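Local coordinates for probable amidase (Thermus thermophilus, PDB 2DC0), which is a probable amidase of the amidase family, built on a large mixed beta sheet with many helices, at residues H118-G123 against E314-G319; E283-L288 against G376-F381; T131-N136 against P361-E366. All blocks are in the same frame, centred on the assembly; numbering follows the deposited sequence.

Interaction 1 (H118-G123 against E314-G319)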
ATOM      1  N   HIS A 118       9.998 -15.689 -20.449  1.00 18.10           N
ATOM      2  CA  HIS A 118       9.652 -16.895 -19.723  1.00 17.91           C
ATOM      3  C   HIS A 118       8.159 -17.049 -19.971  1.00 17.90           C
ATOM      4  O   HIS A 118       7.428 -16.054 -19.969  1.00 16.70           O
ATOM      5  CB  HIS A 118       9.930 -16.722 -18.226  1.00 15.61           C
ATOM      6  CG  HIS A 118       9.913 -18.009 -17.464  1.00 18.97           C
ATOM      7  ND1 HIS A 118      11.064 -18.677 -17.111  1.00 18.13           N
ATOM      8  CD2 HIS A 118       8.884 -18.784 -17.050  1.00 18.29           C
ATOM      9  CE1 HIS A 118      10.746 -19.811 -16.512  1.00 19.47           C
ATOM     10  NE2 HIS A 118       9.429 -19.899 -16.462  1.00 20.81           N
ATOM     11  N   GLU A 119       7.710 -18.284 -20.186  1.00 16.87           N
ATOM     12  CA  GLU A 119       6.305 -18.551 -20.476  1.00 17.35           C
ATOM     13  C   GLU A 119       5.305 -17.801 -19.597  1.00 18.03           C
ATOM     14  O   GLU A 119       5.315 -17.933 -18.370  1.00 17.58           O
ATOM     15  CB  GLU A 119       6.033 -20.056 -20.428  1.00 17.70           C
ATOM     16  CG  GLU A 119       4.580 -20.418 -20.718  1.00 19.63           C
ATOM     17  CD  GLU A 119       4.397 -21.894 -21.034  1.00 20.45           C
ATOM     18  OE1 GLU A 119       5.075 -22.722 -20.395  1.00 20.05           O
ATOM     19  OE2 GLU A 119       3.568 -22.217 -21.906  1.00 20.15           O
ATOM     20  N   ILE A 120       4.437 -17.048 -20.275  1.00 17.97           N
ATOM     21  CA  ILE A 120       3.401 -16.185 -19.709  1.00 18.84           C
ATOM     22  C   ILE A 120       3.890 -15.337 -18.548  1.00 18.97           C
ATOM     23  O   ILE A 120       3.097 -14.908 -17.707  1.00 20.17           O
ATOM     24  CB  ILE A 120       2.114 -16.947 -19.268  1.00 18.54           C
ATOM     25  CG1 ILE A 120       2.432 -17.964 -18.170  1.00 17.81           C
ATOM     26  CG2 ILE A 120       1.455 -17.596 -20.478  1.00 18.62           C
ATOM     27  CD1 ILE A 120       1.214 -18.520 -17.437  1.00 23.38           C
ATOM     28  N   ALA A 121       5.198 -15.097 -18.524  1.00 16.53           N
ATOM     29  CA  ALA A 121       5.856 -14.283 -17.497  1.00 18.02           C
ATOM     30  C   ALA A 121       5.824 -14.926 -16.117  1.00 18.60           C
ATOM     31  O   ALA A 121       6.111 -14.276 -15.118  1.00 19.50           O
ATOM     32  CB  ALA A 121       5.225 -12.903 -17.435  1.00 17.81           C
ATOM     33  N   LEU A 122       5.485 -16.208 -16.058  1.00 18.38           N
ATOM     34  CA  LEU A 122       5.419 -16.896 -14.779  1.00 20.19           C
ATOM     35  C   LEU A 122       6.690 -17.694 -14.523  1.00 20.29           C
ATOM     36  O   LEU A 122       6.691 -18.925 -14.572  1.00 20.87           O
ATOM     37  CB  LEU A 122       4.196 -17.811 -14.742  1.00 20.72           C
ATOM     38  CG  LEU A 122       3.862 -18.487 -13.412  1.00 21.71           C
ATOM     39  CD1 LEU A 122       3.821 -17.450 -12.290  1.00 20.50           C
ATOM     40  CD2 LEU A 122       2.518 -19.185 -13.540  1.00 20.01           C
ATOM     41  N   GLY A 123       7.777 -16.980 -14.246  1.00 21.44           N
ATOM     42  CA  GLY A 123       9.048 -17.634 -13.996  1.00 19.75           C
ATOM     43  C   GLY A 123      10.194 -16.665 -14.176  1.00 19.97           C
ATOM     44  O   GLY A 123      10.052 -15.655 -14.869  1.00 18.13           O
ATOM     45  N   GLU A 314       2.250 -26.350 -13.361  1.00 22.18           N
ATOM     46  CA  GLU A 314       2.220 -26.660 -11.938  1.00 22.47           C
ATOM     47  C   GLU A 314       1.939 -25.404 -11.107  1.00 22.56           C
ATOM     48  O   GLU A 314       1.147 -25.443 -10.157  1.00 22.46           O
ATOM     49  CB  GLU A 314       3.548 -27.290 -11.502  1.00 25.14           C
ATOM     50  CG  GLU A 314       3.710 -27.413  -9.992  1.00 31.21           C
ATOM     51  CD  GLU A 314       5.001 -28.107  -9.600  1.00 34.61           C
ATOM     52  OE1 GLU A 314       6.033 -27.857 -10.259  1.00 35.82           O
ATOM     53  OE2 GLU A 314       4.985 -28.889  -8.626  1.00 38.77           O
ATOM     54  N   ALA A 315       2.578 -24.293 -11.466  1.00 20.52           N
ATOM     55  CA  ALA A 315       2.372 -23.038 -10.743  1.00 19.22           C
ATOM     56  C   ALA A 315       0.933 -22.560 -10.916  1.00 18.94           C
ATOM     57  O   ALA A 315       0.299 -22.112  -9.961  1.00 17.13           O
ATOM     58  CB  ALA A 315       3.352 -21.969 -11.242  1.00 20.48           C
ATOM     59  N   LEU A 316       0.417 -22.651 -12.138  1.00 18.93           N
ATOM     60  CA  LEU A 316      -0.953 -22.235 -12.393  1.00 19.40           C
ATOM     61  C   LEU A 316      -1.933 -23.114 -11.617  1.00 19.77           C
ATOM     62  O   LEU A 316      -2.911 -22.613 -11.055  1.00 20.33           O
ATOM     63  CB  LEU A 316      -1.265 -22.284 -13.893  1.00 18.25           C
ATOM     64  CG  LEU A 316      -0.643 -21.168 -14.736  1.00 18.70           C
ATOM     65  CD1 LEU A 316      -1.016 -21.362 -16.203  1.00 19.00           C
ATOM     66  CD2 LEU A 316      -1.136 -19.804 -14.245  1.00 16.72           C
ATOM     67  N   LEU A 317      -1.670 -24.419 -11.574  1.00 19.73           N
ATOM     68  CA  LEU A 317      -2.544 -25.344 -10.846  1.00 19.97           C
ATOM     69  C   LEU A 317      -2.515 -25.032  -9.352  1.00 18.42           C
ATOM     70  O   LEU A 317      -3.532 -25.139  -8.661  1.00 15.96           O
ATOM     71  CB  LEU A 317      -2.113 -26.793 -11.086  1.00 18.05           C
ATOM     72  CG  LEU A 317      -2.403 -27.304 -12.502  1.00 20.16           C
ATOM     73  CD1 LEU A 317      -1.767 -28.668 -12.706  1.00 19.99           C
ATOM     74  CD2 LEU A 317      -3.912 -27.368 -12.713  1.00 18.61           C
ATOM     75  N   ALA A 318      -1.345 -24.646  -8.857  1.00 18.28           N
ATOM     76  CA  ALA A 318      -1.217 -24.292  -7.453  1.00 17.49           C
ATOM     77  C   ALA A 318      -2.088 -23.055  -7.230  1.00 17.92           C
ATOM     78  O   ALA A 318      -2.685 -22.888  -6.168  1.00 18.33           O
ATOM     79  CB  ALA A 318       0.244 -23.995  -7.114  1.00 19.32           C
ATOM     80  N   GLY A 319      -2.168 -22.202  -8.251  1.00 17.38           N
ATOM     81  CA  GLY A 319      -2.980 -20.998  -8.156  1.00 18.30           C
ATOM     82  C   GLY A 319      -4.471 -21.310  -8.107  1.00 18.92           C
ATOM     83  O   GLY A 319      -5.246 -20.607  -7.452  1.00 16.88           O
TER
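Leu122 and Ala315 mark the nearest approach of the two backbones, with Leu122 CA 8.0 Å from Ala315 CA, a gap bridged by side chains alone. Residues 314-319 are regular helix, whereas 118-123 turn tightly: Ala121 N bonds to His118 O and Leu122 N to Glu119 O, with Ile120 and Ala121 at left-handed backbone angles. The turn directs the CB atoms of both Ile120 and Leu122 at the helix. Leu122 carries its CG anti to the backbone N (chi1 -173°), and its CD2 branch settles between two partners, 3.7 Å from Ala315 CB and 3.8 Å from Leu316 CD2. Ile120 and Leu316 meet tip to tip, Ile120 CD1 lying 3.8 Å from Leu316 CD1. The two Leu316 methyls are thus shared out, CD1 to Ile120 and CD2 mainly to Leu122, which makes a small, wholly apolar patch. Polar ties to the same region come from beside it: His118 NE2 bonds to Gln311 and Glu119 OE1 to Ser309. The same Leu316 also packs on Leu301 of helix 298-303, and Ala315 on Arg290 of helix 281-296, so the loop after strand 110-115 closes against one side of a helical cluster.

Interaction 2 (E283-L288 against G376-F381)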
ATOM      1  N   GLU A 283       5.981 -16.450   0.812  1.00 20.01           N
ATOM      2  CA  GLU A 283       4.710 -17.177   0.714  1.00 23.31           C
ATOM      3  C   GLU A 283       3.552 -16.250   0.330  1.00 21.85           C
ATOM      4  O   GLU A 283       2.729 -16.605  -0.510  1.00 21.63           O
ATOM      5  CB  GLU A 283       4.353 -17.847   2.046  1.00 26.39           C
ATOM      6  CG  GLU A 283       5.399 -18.755   2.661  1.00 36.37           C
ATOM      7  CD  GLU A 283       5.030 -19.158   4.097  1.00 43.37           C
ATOM      8  OE1 GLU A 283       4.012 -19.873   4.280  1.00 45.63           O
ATOM      9  OE2 GLU A 283       5.747 -18.746   5.043  1.00 45.68           O
ATOM     10  N   VAL A 284       3.488 -15.075   0.959  1.00 20.26           N
ATOM     11  CA  VAL A 284       2.429 -14.109   0.679  1.00 19.87           C
ATOM     12  C   VAL A 284       2.420 -13.753  -0.804  1.00 19.55           C
ATOM     13  O   VAL A 284       1.383 -13.819  -1.467  1.00 19.45           O
ATOM     14  CB  VAL A 284       2.611 -12.798   1.503  1.00 20.58           C
ATOM     15  CG1 VAL A 284       1.590 -11.752   1.062  1.00 17.64           C
ATOM     16  CG2 VAL A 284       2.442 -13.085   2.991  1.00 21.34           C
ATOM     17  N   TYR A 285       3.589 -13.379  -1.313  1.00 18.95           N
ATOM     18  CA  TYR A 285       3.748 -13.012  -2.715  1.00 17.45           C
ATOM     19  C   TYR A 285       3.315 -14.159  -3.627  1.00 17.56           C
ATOM     20  O   TYR A 285       2.517 -13.984  -4.555  1.00 18.01           O
ATOM     21  CB  TYR A 285       5.217 -12.667  -3.007  1.00 16.19           C
ATOM     22  CG  TYR A 285       5.519 -12.559  -4.484  1.00 18.13           C
ATOM     23  CD1 TYR A 285       5.265 -11.381  -5.187  1.00 17.51           C
ATOM     24  CD2 TYR A 285       5.966 -13.671  -5.202  1.00 17.51           C
ATOM     25  CE1 TYR A 285       5.439 -11.322  -6.570  1.00 17.51           C
ATOM     26  CE2 TYR A 285       6.140 -13.618  -6.582  1.00 18.54           C
ATOM     27  CZ  TYR A 285       5.868 -12.446  -7.258  1.00 17.78           C
ATOM     28  OH  TYR A 285       5.971 -12.409  -8.629  1.00 18.05           O
ATOM     29  N   THR A 286       3.861 -15.335  -3.359  1.00 17.84           N
ATOM     30  CA  THR A 286       3.561 -16.512  -4.159  1.00 20.41           C
ATOM     31  C   THR A 286       2.068 -16.815  -4.272  1.00 19.90           C
ATOM     32  O   THR A 286       1.546 -16.984  -5.374  1.00 19.66           O
ATOM     33  CB  THR A 286       4.292 -17.732  -3.600  1.00 20.24           C
ATOM     34  OG1 THR A 286       5.701 -17.486  -3.640  1.00 20.66           O
ATOM     35  CG2 THR A 286       3.978 -18.981  -4.426  1.00 22.69           C
ATOM     36  N   ARG A 287       1.377 -16.871  -3.138  1.00 18.36           N
ATOM     37  CA  ARG A 287      -0.050 -17.164  -3.157  1.00 18.24           C
ATOM     38  C   ARG A 287      -0.856 -16.079  -3.858  1.00 17.98           C
ATOM     39  O   ARG A 287      -1.734 -16.374  -4.665  1.00 15.34           O
ATOM     40  CB  ARG A 287      -0.574 -17.358  -1.731  1.00 21.03           C
ATOM     41  CG  ARG A 287       0.157 -18.450  -0.979  1.00 23.45           C
ATOM     42  CD  ARG A 287      -0.545 -18.831   0.315  1.00 28.80           C
ATOM     43  NE  ARG A 287       0.172 -19.908   0.996  1.00 34.14           N
ATOM     44  CZ  ARG A 287      -0.371 -20.717   1.902  1.00 36.30           C
ATOM     45  NH1 ARG A 287      -1.647 -20.576   2.241  1.00 37.13           N
ATOM     46  NH2 ARG A 287       0.358 -21.671   2.466  1.00 37.27           N
ATOM     47  N   LEU A 288      -0.549 -14.822  -3.560  1.00 16.13           N
ATOM     48  CA  LEU A 288      -1.273 -13.719  -4.163  1.00 16.74           C
ATOM     49  C   LEU A 288      -1.140 -13.710  -5.686  1.00 16.42           C
ATOM     50  O   LEU A 288      -2.136 -13.624  -6.397  1.00 15.48           O
ATOM     51  CB  LEU A 288      -0.780 -12.392  -3.570  1.00 16.99           C
ATOM     52  CG  LEU A 288      -1.701 -11.190  -3.802  1.00 20.66           C
ATOM     53  CD1 LEU A 288      -1.407 -10.079  -2.798  1.00 19.92           C
ATOM     54  CD2 LEU A 288      -1.517 -10.702  -5.227  1.00 21.70           C
ATOM     55  N   GLY A 376      16.449 -23.741  -2.876  1.00 22.29           N
ATOM     56  CA  GLY A 376      15.840 -23.877  -4.183  1.00 21.97           C
ATOM     57  C   GLY A 376      16.113 -22.610  -4.972  1.00 22.16           C
ATOM     58  O   GLY A 376      16.169 -21.523  -4.398  1.00 21.52           O
ATOM     59  N   HIS A 377      16.281 -22.755  -6.285  1.00 22.84           N
ATOM     60  CA  HIS A 377      16.569 -21.640  -7.188  1.00 21.68           C
ATOM     61  C   HIS A 377      15.562 -20.493  -7.100  1.00 20.64           C
ATOM     62  O   HIS A 377      15.948 -19.336  -6.931  1.00 20.12           O
ATOM     63  CB  HIS A 377      16.638 -22.156  -8.632  1.00 21.81           C
ATOM     64  CG  HIS A 377      16.972 -21.102  -9.649  1.00 20.86           C
ATOM     65  ND1 HIS A 377      16.098 -20.093  -9.995  1.00 19.83           N
ATOM     66  CD2 HIS A 377      18.078 -20.917 -10.408  1.00 19.89           C
ATOM     67  CE1 HIS A 377      16.652 -19.333 -10.924  1.00 21.98           C
ATOM     68  NE2 HIS A 377      17.854 -19.811 -11.192  1.00 19.55           N
ATOM     69  N   ARG A 378      14.277 -20.811  -7.214  1.00 19.98           N
ATOM     70  CA  ARG A 378      13.242 -19.785  -7.167  1.00 21.14           C
ATOM     71  C   ARG A 378      13.300 -18.923  -5.917  1.00 20.48           C
ATOM     72  O   ARG A 378      13.381 -17.700  -6.009  1.00 18.05           O
ATOM     73  CB  ARG A 378      11.846 -20.407  -7.291  1.00 21.89           C
ATOM     74  CG  ARG A 378      10.713 -19.377  -7.208  1.00 23.04           C
ATOM     75  CD  ARG A 378       9.372 -19.951  -7.666  1.00 25.24           C
ATOM     76  NE  ARG A 378       8.330 -18.929  -7.713  1.00 22.93           N
ATOM     77  CZ  ARG A 378       7.598 -18.552  -6.668  1.00 26.02           C
ATOM     78  NH1 ARG A 378       7.778 -19.115  -5.483  1.00 25.14           N
ATOM     79  NH2 ARG A 378       6.689 -17.599  -6.800  1.00 24.94           N
ATOM     80  N   GLU A 379      13.266 -19.557  -4.749  1.00 20.65           N
ATOM     81  CA  GLU A 379      13.289 -18.807  -3.503  1.00 21.99           C
ATOM     82  C   GLU A 379      14.583 -18.018  -3.322  1.00 20.43           C
ATOM     83  O   GLU A 379      14.570 -16.922  -2.769  1.00 18.57           O
ATOM     84  CB  GLU A 379      13.049 -19.742  -2.304  1.00 23.91           C
ATOM     85  CG  GLU A 379      13.002 -19.020  -0.954  1.00 29.08           C
ATOM     86  CD  GLU A 379      12.324 -19.837   0.140  1.00 31.43           C
ATOM     87  OE1 GLU A 379      12.568 -21.060   0.218  1.00 34.37           O
ATOM     88  OE2 GLU A 379      11.559 -19.250   0.936  1.00 34.53           O
ATOM     89  N   ALA A 380      15.702 -18.560  -3.792  1.00 20.66           N
ATOM     90  CA  ALA A 380      16.968 -17.844  -3.663  1.00 19.84           C
ATOM     91  C   ALA A 380      17.011 -16.591  -4.551  1.00 19.54           C
ATOM     92  O   ALA A 380      17.483 -15.536  -4.118  1.00 18.84           O
ATOM     93  CB  ALA A 380      18.135 -18.765  -4.016  1.00 19.94           C
ATOM     94  N   PHE A 381      16.493 -16.707  -5.772  1.00 17.91           N
ATOM     95  CA  PHE A 381      16.516 -15.610  -6.747  1.00 21.45           C
ATOM     96  C   PHE A 381      15.297 -14.705  -6.875  1.00 23.63           C
ATOM     97  O   PHE A 381      15.308 -13.772  -7.680  1.00 27.99           O
ATOM     98  CB  PHE A 381      16.818 -16.161  -8.137  1.00 19.87           C
ATOM     99  CG  PHE A 381      18.243 -16.577  -8.328  1.00 20.09           C
ATOM    100  CD1 PHE A 381      19.228 -15.628  -8.572  1.00 18.62           C
ATOM    101  CD2 PHE A 381      18.597 -17.922  -8.284  1.00 20.10           C
ATOM    102  CE1 PHE A 381      20.553 -16.011  -8.772  1.00 19.94           C
ATOM    103  CE2 PHE A 381      19.915 -18.318  -8.482  1.00 20.77           C
ATOM    104  CZ  PHE A 381      20.897 -17.362  -8.728  1.00 20.50           C
TER
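Arg378 and Thr286 approach from opposite directions, and the guanidinium meets the hydroxyl with its edge. Thr286 OG1 lies in the guanidinium plane, facing the side that carries the two terminal nitrogens. Arg378 NH1 donates to Thr286 OG1 at 3.2 Å with an N-H...O angle of 154°, while the second donor, Arg378 NH2, makes a weak bond to Thr286 OG1 at 3.3 Å. The near-equal lengths show a fork that places the oxygen almost symmetrically between the nitrogens. This single oxygen, shared by both nitrogens, fixes the direction in which the arginine end points but not its turn about the NE-CZ bond.

The reach comes from an extended chain: Arg378 has CG anti to the backbone N (chi1 178°) and runs straight to NE, with its CA-CB bond already directed at helix 281-296. With Thr286 CG2 anti to the backbone N and OG1 anti to the carbonyl carbon, both branches face the guanidinium, and Thr286 CG2 stands 3.9 Å from Arg378 NH1 and from Arg378 NH2.

Tyr285 contributes through the rim of its ring. Tyr285 CE2 is 4.0 Å from Arg378 NH2, which sits near the ring plane, and the ring and guanidinium planes are 28° apart. Because the charged group is beside the ring and not above it, this is no cation-pi stack.

The hydroxyl has a stronger partner in its own helix, bonding to Tyr282 O one turn back; Thr286 OG1 therefore links helix backbone and arginine. Tyr282 OH also makes a weak bond with Arg378 NH1. Helix 281-296 rests its far side on helix 324-345 through Leu288, and helix 377-382 lies on strand 367-370 through Ala380 and Phe381, so the arginine links helix 281-296 to helix 377-382.

Interaction 3 (T131-N136 against P361-E366)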
ATOM      1  N   THR A 131      10.023 -22.136 -26.929  1.00 22.89           N
ATOM      2  CA  THR A 131      10.866 -21.272 -27.748  1.00 22.50           C
ATOM      3  C   THR A 131      12.344 -21.624 -27.657  1.00 23.35           C
ATOM      4  O   THR A 131      13.153 -21.193 -28.480  1.00 22.47           O
ATOM      5  CB  THR A 131      10.741 -19.825 -27.278  1.00 24.06           C
ATOM      6  OG1 THR A 131      11.287 -19.722 -25.952  1.00 22.51           O
ATOM      7  CG2 THR A 131       9.278 -19.402 -27.243  1.00 21.07           C
ATOM      8  N   GLY A 132      12.692 -22.409 -26.648  1.00 22.21           N
ATOM      9  CA  GLY A 132      14.084 -22.738 -26.443  1.00 22.24           C
ATOM     10  C   GLY A 132      14.539 -21.732 -25.402  1.00 21.07           C
ATOM     11  O   GLY A 132      13.952 -20.662 -25.295  1.00 20.33           O
ATOM     12  N   PRO A 133      15.583 -22.028 -24.628  1.00 21.33           N
ATOM     13  CA  PRO A 133      16.027 -21.073 -23.612  1.00 20.39           C
ATOM     14  C   PRO A 133      16.664 -19.797 -24.142  1.00 20.83           C
ATOM     15  O   PRO A 133      17.284 -19.788 -25.207  1.00 20.03           O
ATOM     16  CB  PRO A 133      17.007 -21.896 -22.782  1.00 21.86           C
ATOM     17  CG  PRO A 133      17.632 -22.795 -23.822  1.00 23.07           C
ATOM     18  CD  PRO A 133      16.435 -23.231 -24.640  1.00 21.61           C
ATOM     19  N   VAL A 134      16.473 -18.711 -23.405  1.00 19.20           N
ATOM     20  CA  VAL A 134      17.100 -17.450 -23.764  1.00 19.51           C
ATOM     21  C   VAL A 134      18.413 -17.582 -23.012  1.00 19.85           C
ATOM     22  O   VAL A 134      18.415 -17.876 -21.813  1.00 20.85           O
ATOM     23  CB  VAL A 134      16.321 -16.229 -23.233  1.00 19.85           C
ATOM     24  CG1 VAL A 134      17.108 -14.944 -23.526  1.00 19.42           C
ATOM     25  CG2 VAL A 134      14.955 -16.155 -23.899  1.00 19.49           C
ATOM     26  N   ARG A 135      19.521 -17.385 -23.718  1.00 18.50           N
ATOM     27  CA  ARG A 135      20.843 -17.532 -23.130  1.00 17.82           C
ATOM     28  C   ARG A 135      21.466 -16.208 -22.729  1.00 18.27           C
ATOM     29  O   ARG A 135      21.345 -15.204 -23.433  1.00 17.22           O
ATOM     30  CB  ARG A 135      21.761 -18.277 -24.113  1.00 19.21           C
ATOM     31  CG  ARG A 135      21.240 -19.668 -24.460  1.00 19.46           C
ATOM     32  CD  ARG A 135      22.018 -20.367 -25.582  1.00 22.68           C
ATOM     33  NE  ARG A 135      21.496 -21.720 -25.776  1.00 22.91           N
ATOM     34  CZ  ARG A 135      21.796 -22.757 -24.993  1.00 26.10           C
ATOM     35  NH1 ARG A 135      22.627 -22.603 -23.976  1.00 25.93           N
ATOM     36  NH2 ARG A 135      21.232 -23.941 -25.196  1.00 26.36           N
ATOM     37  N   ASN A 136      22.131 -16.228 -21.579  1.00 15.88           N
ATOM     38  CA  ASN A 136      22.790 -15.059 -21.027  1.00 15.97           C
ATOM     39  C   ASN A 136      23.695 -14.381 -22.045  1.00 16.41           C
ATOM     40  O   ASN A 136      24.433 -15.043 -22.775  1.00 16.42           O
ATOM     41  CB  ASN A 136      23.595 -15.465 -19.791  1.00 14.43           C
ATOM     42  CG  ASN A 136      24.120 -14.276 -19.029  1.00 16.33           C
ATOM     43  OD1 ASN A 136      25.031 -13.581 -19.485  1.00 17.70           O
ATOM     44  ND2 ASN A 136      23.548 -14.031 -17.858  1.00 16.55           N
ATOM     45  N   PRO A 361      23.383 -18.533 -12.854  1.00 19.65           N
ATOM     46  CA  PRO A 361      23.850 -19.924 -12.823  1.00 18.17           C
ATOM     47  C   PRO A 361      23.653 -20.686 -14.140  1.00 19.22           C
ATOM     48  O   PRO A 361      22.946 -20.228 -15.040  1.00 18.37           O
ATOM     49  CB  PRO A 361      23.023 -20.524 -11.694  1.00 17.75           C
ATOM     50  CG  PRO A 361      21.710 -19.855 -11.874  1.00 19.50           C
ATOM     51  CD  PRO A 361      22.066 -18.402 -12.202  1.00 18.68           C
ATOM     52  N   PRO A 362      24.297 -21.858 -14.271  1.00 17.09           N
ATOM     53  CA  PRO A 362      24.166 -22.665 -15.486  1.00 17.71           C
ATOM     54  C   PRO A 362      22.707 -23.030 -15.755  1.00 18.82           C
ATOM     55  O   PRO A 362      21.901 -23.161 -14.824  1.00 16.92           O
ATOM     56  CB  PRO A 362      25.000 -23.905 -15.167  1.00 18.08           C
ATOM     57  CG  PRO A 362      26.091 -23.353 -14.310  1.00 20.17           C
ATOM     58  CD  PRO A 362      25.348 -22.397 -13.390  1.00 18.42           C
ATOM     59  N   LEU A 363      22.364 -23.192 -17.028  1.00 17.80           N
ATOM     60  CA  LEU A 363      21.003 -23.573 -17.377  1.00 20.39           C
ATOM     61  C   LEU A 363      20.732 -24.895 -16.657  1.00 20.30           C
ATOM     62  O   LEU A 363      21.637 -25.711 -16.521  1.00 18.99           O
ATOM     63  CB  LEU A 363      20.882 -23.770 -18.892  1.00 20.84           C
ATOM     64  CG  LEU A 363      21.050 -22.491 -19.726  1.00 21.28           C
ATOM     65  CD1 LEU A 363      21.249 -22.829 -21.195  1.00 22.32           C
ATOM     66  CD2 LEU A 363      19.817 -21.619 -19.533  1.00 20.73           C
ATOM     67  N   GLY A 364      19.506 -25.080 -16.174  1.00 20.42           N
ATOM     68  CA  GLY A 364      19.144 -26.315 -15.495  1.00 21.14           C
ATOM     69  C   GLY A 364      19.457 -26.397 -14.011  1.00 21.35           C
ATOM     70  O   GLY A 364      19.182 -27.415 -13.379  1.00 21.74           O
ATOM     71  N   THR A 365      20.024 -25.338 -13.444  1.00 22.08           N
ATOM     72  CA  THR A 365      20.372 -25.334 -12.022  1.00 22.05           C
ATOM     73  C   THR A 365      19.123 -25.167 -11.160  1.00 23.82           C
ATOM     74  O   THR A 365      18.506 -24.102 -11.138  1.00 25.95           O
ATOM     75  CB  THR A 365      21.361 -24.204 -11.704  1.00 22.42           C
ATOM     76  OG1 THR A 365      22.491 -24.309 -12.576  1.00 21.55           O
ATOM     77  CG2 THR A 365      21.840 -24.299 -10.270  1.00 22.14           C
ATOM     78  N   GLU A 366      18.762 -26.219 -10.437  1.00 23.74           N
ATOM     79  CA  GLU A 366      17.571 -26.186  -9.605  1.00 25.13           C
ATOM     80  C   GLU A 366      17.837 -25.825  -8.151  1.00 24.25           C
ATOM     81  O   GLU A 366      16.936 -25.373  -7.454  1.00 23.30           O
ATOM     82  CB  GLU A 366      16.856 -27.527  -9.697  1.00 28.31           C
ATOM     83  CG  GLU A 366      16.486 -27.886 -11.125  1.00 33.89           C
ATOM     84  CD  GLU A 366      15.708 -29.172 -11.209  1.00 37.70           C
ATOM     85  OE1 GLU A 366      16.179 -30.181 -10.647  1.00 39.43           O
ATOM     86  OE2 GLU A 366      14.633 -29.172 -11.844  1.00 39.89           O
TER
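Leu363 CD1 comes up to the Arg135 guanidinium obliquely, a position belonging neither to a face nor to an edge of that flat group. The nearest atom is Arg135 NH1, 3.1 Å from Leu363 CD1, which is unusually short for a nitrogen and a methyl carbon; the exact value is doubtful, though the proximity is clear. Arg135 CZ follows at 3.8 Å from the same methyl. The two side chains cross at about a right angle, and the arginine chain, extended from CG to NE, brings NH1 to the methyl. The other leucine methyl turns to Pro133, with Leu363 CD2 4.3 Å from Pro133 CB, so the fork of Leu363 divides between a proline ring and a charged end.

Leu363 is presented by a type II turn from Pro362 to Thr365, with Gly364 in the third position at the positive phi that this turn favours in glycine. Pro362 O takes two donors from Thr365: OG1 at 2.6 Å and the backbone N at 3.2 Å, both from the same face of its plane. The turn is further held by Gly364 N, bonded to Glu127.

Arg135 NH1 bonds to Pro140 O, its strongest polar partner, while Leu363 offers it only van der Waals contact. Chemically, then, a leucine methyl packs against the arginine's charged end and its twin against a proline ring, without directional bonds between the segments; such bonds are made within each segment or to residues outside both.

Interactions 1 and 2 lie on the same side of the chain's centre, their centres 12 Å apart, and do not touch, the nearest atoms being about 6 Å apart. Helix 281-296 connects them, since Arg290 is touched by Ala315 of the first and Arg378 of the second. Interactions 2 and 3, with centres 19 Å apart, do touch: His377 N is 2.9 Å from Glu366 O, a probable hydrogen bond, and Phe381 CZ packs 3.8 Å from Pro361 CD. Gln143 adds a common partner, bonding to both His377 and Asn136. Interactions 1 and 3 have centres 17 Å apart; residues 118-123 and 131-136 belong to one long loop after strand 110-115.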